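Local coordinates for interleukin-15 receptor alpha chain (Mus musculus, PDB 2PSM), which probably binds interleukin-15 with high affinity through its sushi domain and presents the cytokine to the signalling receptor subunits, at residues T47-E52 against P67-I72. Sequence-based numbering, arbitrary orientation.
Sequences TSTLIE and PSLKCI
T47–S48 and S68–K70 meet in a loop-to-loop contact of the sushi domain, in which the irregular lead-in to strand 50-56 runs roughly antiparallel to the lead-in to strand 71-73, joined by side-chain and water bonds. S68 turns its hydroxyl across the gap, and OG accepts the backbone N-H of S48 at 3.0 Å (153°); chi1 of 68° sets that oxygen between its own N and carbonyl carbon. With an alanine here the hydroxyl is gone, and the S48 N-H would probably be left without this acceptor across the contact. A water bridges the next step, donating to S48 O and L50 O and accepting from S68 N, 2.8 Å away. At S48 a chi1 of 162° swings OG to the far side from its own amide, from where it takes the L50 N-H at 3.0 Å in an ST turn, and it also bonds an acidic side chain of the partner protein. At one end T47 OG1, held chiefly by K44 O, receives a weak bond from K70 N (3.4 Å), while T47 CB packs on S68 O (3.2 Å) and CG2 rests on K70 CB. S48 O sits against L69 CB (3.0 Å), I51 CG2 lies alongside P67 CB at 3.6 Å, and T49 CG2 meets L69 CD1. Strand 32-37 pairs with T49 and I51 and offers Y35 to I51 and L69, strand 41-43 pairs with I72, and C71 is tied to C37 by a disulfide.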
ATOM      1  N   THR B  47      -3.751   1.047  -5.213  1.00 19.22           N
ATOM      2  CA  THR B  47      -4.181   2.407  -5.520  1.00 20.74           C
ATOM      3  C   THR B  47      -4.450   3.152  -4.211  1.00 20.77           C
ATOM      4  O   THR B  47      -4.713   2.538  -3.180  1.00 22.23           O
ATOM      5  CB  THR B  47      -5.457   2.443  -6.439  1.00 18.92           C
ATOM      6  OG1 THR B  47      -6.593   1.912  -5.744  1.00 20.45           O
ATOM      7  CG2 THR B  47      -5.216   1.621  -7.709  1.00 20.27           C
ATOM      8  N   SER B  48      -4.388   4.478  -4.272  1.00 21.28           N
ATOM      9  CA  SER B  48      -4.547   5.338  -3.109  1.00 22.69           C
ATOM     10  C   SER B  48      -5.780   6.240  -3.154  1.00 23.95           C
ATOM     11  O   SER B  48      -6.158   6.738  -4.217  1.00 24.75           O
ATOM     12  CB  SER B  48      -3.272   6.194  -2.976  1.00 21.82           C
ATOM     13  OG  SER B  48      -3.455   7.323  -2.148  1.00 23.94           O
ATOM     14  N   THR B  49      -6.404   6.443  -1.997  1.00 22.58           N
ATOM     15  CA  THR B  49      -7.576   7.319  -1.902  1.00 24.34           C
ATOM     16  C   THR B  49      -7.129   8.748  -1.579  1.00 23.17           C
ATOM     17  O   THR B  49      -7.948   9.660  -1.483  1.00 25.22           O
ATOM     18  CB  THR B  49      -8.522   6.894  -0.758  1.00 25.89           C
ATOM     19  OG1 THR B  49      -7.788   6.842   0.476  1.00 28.65           O
ATOM     20  CG2 THR B  49      -9.153   5.544  -1.041  1.00 23.72           C
ATOM     21  N   LEU B  50      -5.825   8.936  -1.424  1.00 22.68           N
ATOM     22  CA  LEU B  50      -5.273  10.231  -1.038  1.00 24.17           C
ATOM     23  C   LEU B  50      -4.908  11.271  -2.090  1.00 22.94           C
ATOM     24  O   LEU B  50      -4.370  10.948  -3.132  1.00 21.81           O
ATOM     25  CB  LEU B  50      -4.014  10.014  -0.184  1.00 24.51           C
ATOM     26  CG  LEU B  50      -3.306  11.297   0.281  1.00 24.69           C
ATOM     27  CD1 LEU B  50      -4.061  11.886   1.476  1.00 23.36           C
ATOM     28  CD2 LEU B  50      -1.863  10.994   0.678  1.00 27.06           C
ATOM     29  N   ILE B  51      -5.200  12.530  -1.771  1.00 24.21           N
ATOM     30  CA  ILE B  51      -4.806  13.662  -2.594  1.00 24.31           C
ATOM     31  C   ILE B  51      -4.351  14.708  -1.588  1.00 25.27           C
ATOM     32  O   ILE B  51      -4.928  14.831  -0.509  1.00 24.50           O
ATOM     33  CB  ILE B  51      -5.938  14.248  -3.458  1.00 23.46           C
ATOM     34  CG1 ILE B  51      -7.135  14.661  -2.599  1.00 20.35           C
ATOM     35  CG2 ILE B  51      -6.316  13.255  -4.542  1.00 21.32           C
ATOM     36  CD1 ILE B  51      -8.230  15.333  -3.419  1.00 17.97           C
ATOM     37  N   GLU B  52      -3.292  15.431  -1.919  1.00 27.19           N
ATOM     38  CA  GLU B  52      -2.777  16.456  -1.025  1.00 27.99           C
ATOM     39  C   GLU B  52      -2.706  17.775  -1.767  1.00 29.37           C
ATOM     40  O   GLU B  52      -2.391  17.802  -2.957  1.00 32.27           O
ATOM     41  CB  GLU B  52      -1.378  16.092  -0.529  1.00 27.20           C
ATOM     42  CG  GLU B  52      -0.842  17.059   0.516  1.00 30.43           C
ATOM     43  CD  GLU B  52       0.532  16.675   1.025  1.00 35.95           C
ATOM     44  OE1 GLU B  52       0.766  15.464   1.235  1.00 34.43           O
ATOM     45  OE2 GLU B  52       1.370  17.585   1.227  1.00 37.77           O
ATOM     46  N   PRO B  67      -4.594  11.748  -8.055  1.00 25.49           N
ATOM     47  CA  PRO B  67      -4.983  10.500  -7.394  1.00 25.20           C
ATOM     48  C   PRO B  67      -4.757   9.262  -8.262  1.00 24.65           C
ATOM     49  O   PRO B  67      -4.855   9.324  -9.488  1.00 25.58           O
ATOM     50  CB  PRO B  67      -6.461  10.732  -7.069  1.00 26.21           C
ATOM     51  CG  PRO B  67      -6.923  11.566  -8.225  1.00 26.63           C
ATOM     52  CD  PRO B  67      -5.781  12.553  -8.408  1.00 28.43           C
ATOM     53  N   SER B  68      -4.439   8.141  -7.625  1.00 22.34           N
ATOM     54  CA  SER B  68      -4.222   6.903  -8.363  1.00 22.73           C
ATOM     55  C   SER B  68      -5.375   5.963  -8.066  1.00 21.50           C
ATOM     56  O   SER B  68      -5.413   4.838  -8.560  1.00 21.60           O
ATOM     57  CB  SER B  68      -2.910   6.240  -7.939  1.00 22.80           C
ATOM     58  OG  SER B  68      -2.990   5.777  -6.603  1.00 23.43           O
ATOM     59  N   LEU B  69      -6.319   6.443  -7.261  1.00 22.66           N
ATOM     60  CA  LEU B  69      -7.472   5.657  -6.856  1.00 23.86           C
ATOM     61  C   LEU B  69      -8.256   4.974  -7.963  1.00 26.35           C
ATOM     62  O   LEU B  69      -8.521   5.543  -9.021  1.00 25.92           O
ATOM     63  CB  LEU B  69      -8.454   6.515  -6.057  1.00 24.56           C
ATOM     64  CG  LEU B  69      -9.722   5.758  -5.631  1.00 22.33           C
ATOM     65  CD1 LEU B  69      -9.339   4.627  -4.668  1.00 22.07           C
ATOM     66  CD2 LEU B  69     -10.707   6.723  -4.977  1.00 19.19           C
ATOM     67  N   LYS B  70      -8.653   3.746  -7.675  1.00 27.88           N
ATOM     68  CA  LYS B  70      -9.455   2.946  -8.579  1.00 31.35           C
ATOM     69  C   LYS B  70     -10.429   2.194  -7.678  1.00 31.68           C
ATOM     70  O   LYS B  70     -10.012   1.426  -6.807  1.00 32.50           O
ATOM     71  CB  LYS B  70      -8.566   1.977  -9.353  1.00 32.97           C
ATOM     72  CG  LYS B  70      -9.289   0.843 -10.049  1.00 40.99           C
ATOM     73  CD  LYS B  70     -10.125   1.307 -11.228  1.00 42.30           C
ATOM     74  CE  LYS B  70     -10.683   0.112 -11.987  1.00 42.22           C
ATOM     75  NZ  LYS B  70     -11.429   0.531 -13.207  1.00 46.75           N
ATOM     76  N   CYS B  71     -11.724   2.448  -7.861  1.00 32.36           N
ATOM     77  CA  CYS B  71     -12.744   1.781  -7.065  1.00 29.30           C
ATOM     78  C   CYS B  71     -13.394   0.677  -7.887  1.00 30.18           C
ATOM     79  O   CYS B  71     -14.060   0.949  -8.893  1.00 30.04           O
ATOM     80  CB  CYS B  71     -13.814   2.772  -6.615  1.00 27.63           C
ATOM     81  SG  CYS B  71     -13.273   4.047  -5.438  1.00 31.47           S
ATOM     82  N   ILE B  72     -13.204  -0.566  -7.457  1.00 28.06           N
ATOM     83  CA  ILE B  72     -13.771  -1.706  -8.160  1.00 29.28           C
ATOM     84  C   ILE B  72     -14.888  -2.377  -7.360  1.00 31.03           C
ATOM     85  O   ILE B  72     -15.033  -2.156  -6.155  1.00 28.31           O
ATOM     86  CB  ILE B  72     -12.693  -2.769  -8.461  1.00 28.53           C
ATOM     87  CG1 ILE B  72     -12.137  -3.333  -7.151  1.00 27.54           C
ATOM     88  CG2 ILE B  72     -11.574  -2.151  -9.295  1.00 27.74           C
ATOM     89  CD1 ILE B  72     -11.333  -4.623  -7.312  1.00 26.90           C
TER
HETATM   90  O   HOH W   1      -4.548   8.853  -4.912  1.00 28.55           O